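Alcohol dehydrogenase superfamily protein (Novosphingobium aromaticivorans, PDB 3GAZ) probably works as an NADP-dependent oxidoreductase of the medium-chain alcohol dehydrogenase superfamily, although its substrate is not known. Local coordinates at residues 147-150 / 151-154; 163-166 / 167-171. One frame throughout, in Å; residues are numbered along the deposited sequence.

Contact 1: residues 147-150 / 151-154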
loop_
_atom_site.group_PDB
_atom_site.type_symbol
_atom_site.label_atom_id
_atom_site.label_comp_id
_atom_site.label_asym_id
_atom_site.label_seq_id
_atom_site.Cartn_x
_atom_site.Cartn_y
_atom_site.Cartn_z
ATOM N N GLN A 147 11.209 22.714 -15.990
ATOM C CA GLN A 147 12.319 22.683 -16.937
ATOM C C GLN A 147 13.192 23.926 -16.782
ATOM O O GLN A 147 13.480 24.617 -17.762
ATOM C CB GLN A 147 11.790 22.609 -18.373
ATOM C CG GLN A 147 11.161 21.273 -18.741
ATOM C CD GLN A 147 9.697 21.399 -19.109
ATOM O OE1 GLN A 147 9.340 22.097 -20.061
ATOM N NE2 GLN A 147 8.838 20.720 -18.356
ATOM N N VAL A 148 13.603 24.211 -15.550
ATOM C CA VAL A 148 14.434 25.376 -15.277
ATOM C C VAL A 148 15.559 25.477 -16.304
ATOM O O VAL A 148 16.266 24.500 -16.564
ATOM C CB VAL A 148 15.021 25.318 -13.838
ATOM C CG1 VAL A 148 15.961 24.129 -13.695
ATOM C CG2 VAL A 148 15.730 26.626 -13.511
ATOM N N GLN A 149 15.703 26.663 -16.895
ATOM C CA GLN A 149 16.716 26.921 -17.917
ATOM C C GLN A 149 17.866 27.791 -17.413
ATOM O O GLN A 149 17.715 28.580 -16.476
ATOM C CB GLN A 149 16.093 27.630 -19.125
ATOM C CG GLN A 149 14.989 26.874 -19.849
ATOM C CD GLN A 149 15.474 25.592 -20.489
ATOM O OE1 GLN A 149 15.594 24.560 -19.828
ATOM N NE2 GLN A 149 15.766 25.651 -21.782
ATOM N N ASP A 150 19.014 27.655 -18.066
ATOM C CA ASP A 150 20.194 28.436 -17.725
ATOM C C ASP A 150 19.874 29.926 -17.870
ATOM O O ASP A 150 19.335 30.354 -18.887
ATOM C CB ASP A 150 21.346 28.055 -18.663
ATOM C CG ASP A 150 22.562 28.934 -18.480
ATOM O OD1 ASP A 150 23.137 28.945 -17.371
ATOM O OD2 ASP A 150 22.943 29.617 -19.452
ATOM N N GLY A 151 20.185 30.710 -16.846
ATOM C CA GLY A 151 19.925 32.137 -16.916
ATOM C C GLY A 151 18.609 32.613 -16.321
ATOM O O GLY A 151 18.411 33.815 -16.148
ATOM N N GLN A 152 17.701 31.692 -16.012
ATOM C CA GLN A 152 16.424 32.093 -15.436
ATOM C C GLN A 152 16.585 32.468 -13.974
ATOM O O GLN A 152 17.462 31.952 -13.282
ATOM C CB GLN A 152 15.393 30.967 -15.541
ATOM C CG GLN A 152 14.887 30.686 -16.946
ATOM C CD GLN A 152 13.810 29.617 -16.960
ATOM O OE1 GLN A 152 13.978 28.543 -16.380
ATOM N NE2 GLN A 152 12.698 29.904 -17.627
ATOM N N THR A 153 15.743 33.379 -13.509
ATOM C CA THR A 153 15.779 33.789 -12.117
ATOM C C THR A 153 14.870 32.821 -11.376
ATOM O O THR A 153 13.726 32.599 -11.782
ATOM C CB THR A 153 15.263 35.223 -11.935
ATOM O OG1 THR A 153 13.970 35.345 -12.538
ATOM C CG2 THR A 153 16.228 36.216 -12.574
ATOM N N VAL A 154 15.387 32.238 -10.301
ATOM C CA VAL A 154 14.628 31.270 -9.519
ATOM C C VAL A 154 14.549 31.673 -8.057
ATOM O O VAL A 154 15.553 32.023 -7.447
ATOM C CB VAL A 154 15.271 29.855 -9.603
ATOM C CG1 VAL A 154 14.529 28.883 -8.693
ATOM C CG2 VAL A 154 15.248 29.359 -11.041
#

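Contact 2: residues 163-166 / 167-171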
loop_
_atom_site.group_PDB
_atom_site.type_symbol
_atom_site.label_atom_id
_atom_site.label_comp_id
_atom_site.label_asym_id
_atom_site.label_seq_id
_atom_site.Cartn_x
_atom_site.Cartn_y
_atom_site.Cartn_z
ATOM N N VAL A 163 13.429 20.295 1.172
ATOM C CA VAL A 163 13.354 20.426 -0.283
ATOM C C VAL A 163 14.085 21.692 -0.728
ATOM O O VAL A 163 14.772 21.711 -1.749
ATOM C CB VAL A 163 11.881 20.523 -0.753
ATOM C CG1 VAL A 163 11.809 20.602 -2.274
ATOM C CG2 VAL A 163 11.102 19.326 -0.248
ATOM N N GLY A 164 13.930 22.748 0.058
ATOM C CA GLY A 164 14.547 24.019 -0.271
ATOM C C GLY A 164 16.044 24.032 -0.524
ATOM O O GLY A 164 16.492 24.513 -1.565
ATOM N N HIS A 165 16.828 23.505 0.413
ATOM C CA HIS A 165 18.276 23.533 0.242
ATOM C C HIS A 165 18.764 22.728 -0.955
ATOM O O HIS A 165 19.764 23.083 -1.572
ATOM C CB HIS A 165 18.998 23.101 1.536
ATOM C CG HIS A 165 19.076 21.617 1.750
ATOM N ND1 HIS A 165 17.993 20.858 2.136
ATOM C CD2 HIS A 165 20.129 20.766 1.687
ATOM C CE1 HIS A 165 18.376 19.603 2.306
ATOM N NE2 HIS A 165 19.665 19.521 2.041
ATOM N N VAL A 166 18.060 21.657 -1.303
ATOM C CA VAL A 166 18.477 20.872 -2.453
ATOM C C VAL A 166 17.978 21.533 -3.740
ATOM O O VAL A 166 18.634 21.450 -4.779
ATOM C CB VAL A 166 17.980 19.402 -2.362
ATOM C CG1 VAL A 166 18.726 18.681 -1.244
ATOM C CG2 VAL A 166 16.483 19.358 -2.109
ATOM N N ALA A 167 16.829 22.199 -3.662
ATOM C CA ALA A 167 16.278 22.893 -4.821
ATOM C C ALA A 167 17.239 24.020 -5.215
ATOM O O ALA A 167 17.476 24.265 -6.394
ATOM C CB ALA A 167 14.904 23.463 -4.488
ATOM N N ILE A 168 17.793 24.703 -4.215
ATOM C CA ILE A 168 18.744 25.786 -4.464
ATOM C C ILE A 168 19.953 25.274 -5.243
ATOM O O ILE A 168 20.370 25.871 -6.234
ATOM C CB ILE A 168 19.281 26.391 -3.144
ATOM C CG1 ILE A 168 18.202 27.243 -2.472
ATOM C CG2 ILE A 168 20.547 27.206 -3.422
ATOM C CD1 ILE A 168 18.620 27.794 -1.126
ATOM N N GLN A 169 20.512 24.160 -4.781
ATOM C CA GLN A 169 21.695 23.588 -5.404
ATOM C C GLN A 169 21.448 23.033 -6.800
ATOM O O GLN A 169 22.325 23.110 -7.660
ATOM C CB GLN A 169 22.294 22.521 -4.481
ATOM C CG GLN A 169 22.710 23.097 -3.126
ATOM C CD GLN A 169 23.254 22.054 -2.169
ATOM O OE1 GLN A 169 24.352 21.538 -2.355
ATOM N NE2 GLN A 169 22.476 21.731 -1.139
ATOM N N ILE A 170 20.264 22.471 -7.028
ATOM C CA ILE A 170 19.935 21.939 -8.349
ATOM C C ILE A 170 19.835 23.114 -9.321
ATOM O O ILE A 170 20.438 23.097 -10.395
ATOM C CB ILE A 170 18.583 21.171 -8.343
ATOM C CG1 ILE A 170 18.743 19.837 -7.609
ATOM C CG2 ILE A 170 18.103 20.925 -9.778
ATOM C CD1 ILE A 170 17.456 19.048 -7.481
ATOM N N ALA A 171 19.081 24.136 -8.926
ATOM C CA ALA A 171 18.889 25.322 -9.755
ATOM C C ALA A 171 20.221 25.982 -10.114
ATOM O O ALA A 171 20.448 26.339 -11.264
ATOM C CB ALA A 171 17.987 26.322 -9.034
#

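Contact 1: residues 147-150 / 151-154
Gly151 and Gln152 fold back on Gln149 in a type II beta turn, which spans Gln149 to Gln152 and delivers the chain into the first strand of the Rossmann-type parallel sheet. Gly151 holds the third position of the turn, where phi is positive (95°) and a side chain would collide with the carbonyl oxygen of Asp150; the backbone itself therefore calls for glycine. Gln152 bonds to Gln149 twice. Its N donates to Gln149 O at 3.1 Å, the usual closing bond, and its side chain returns to the same residue: Gln152 OE1 accepts from Gln149 N at 2.6 Å, with the N-H pointing almost straight at it (172°). Because Gln152 CG stands beside its own backbone N and the chain runs extended from there (chi2 -177°), the amide reaches back across the mouth of the turn. The donor sits well above the carbonyl plane of that amide, and Val148 CA lies against the same oxygen at 3.4 Å. With an alanine here, Gln149 N is likely to lose this acceptor, and the side-chain bridge backing the turn would be gone. Beyond Thr153, whose OG1 bonds to Asp218 N on the neighbouring strand, buried Val154 points back towards 147-150. The two valine side chains cross at about a right angle, Val154 CG2 lying 3.7 Å from Val148 CG2.

Contact 2: residues 163-166 / 167-171
His165 O is gripped by two donors from one residue, Gln169, four positions further along the helix. The side-chain NE2 of Gln169 makes the shorter bond to His165 O, 3.1 Å, while the backbone N of Gln169 reaches the same oxygen only weakly, at 3.5 Å. The oxygen lies nearly in the plane of the glutamine amide, yet NE2 sits 57° out of the plane of the carbonyl. Gln169 CG lies beside its own backbone N (chi1 -60°), 3.3 Å from His165 O; from there the extended chain runs back along the helix and the turned amide presents NE2. The other end of the amide is held too, since Gln169 OE1 accepts from Ala298 N.

The imidazole of His165 stands close by, its CD2 3.8 Å from Gln169 NE2, with ring and amide planes 41° apart. With CG set between the backbone N and the carbonyl carbon, the ring swings back towards the start of the helix, where ND1 bonds to Gly161 O; Val166 CG1 lies over one face of the ring, towards its rim.

Elsewhere the helix keeps its ordinary ladder: Ala167 N to Val163 O at 2.9 Å, then Ile168 N to Gly164 O and Ile170 N to Val166 O. The CG1 branches of Ile168 and Ile170 rest against the carbonyl oxygens of Gly164 and Val166, four residues back. Gly164 is the last glycine of a pattern consistent with the GxGxxG of Rossmann-type nucleotide-binding domains. Taken together, the bonds of Gln169 probably make up for the long helical bond: the carbonyl of buried His165 gains a second donor, and the same amide ties the helix to the loop at Ala298.

In the fold
Followed from the N terminus, the chain leaves helix 132-145, makes the turn of contact 1 and enters strand 153-157; it then passes the glycine-bearing segment ahead of helix 162-173, where contact 2 lies. The two are in series, neither nesting nor crossing: contact 1 closes a beta turn, whereas contact 2 is a run of successive helical turns. The centres of contacts 1 and 2 are about 13 Å apart. Contact 1 leads into the first strand of a beta-alpha-beta crossover, between strands 177-182 and 217-222, and contact 2 lies in its helix, with side chains against helices 132-145 and 184-193 and strand 177-182.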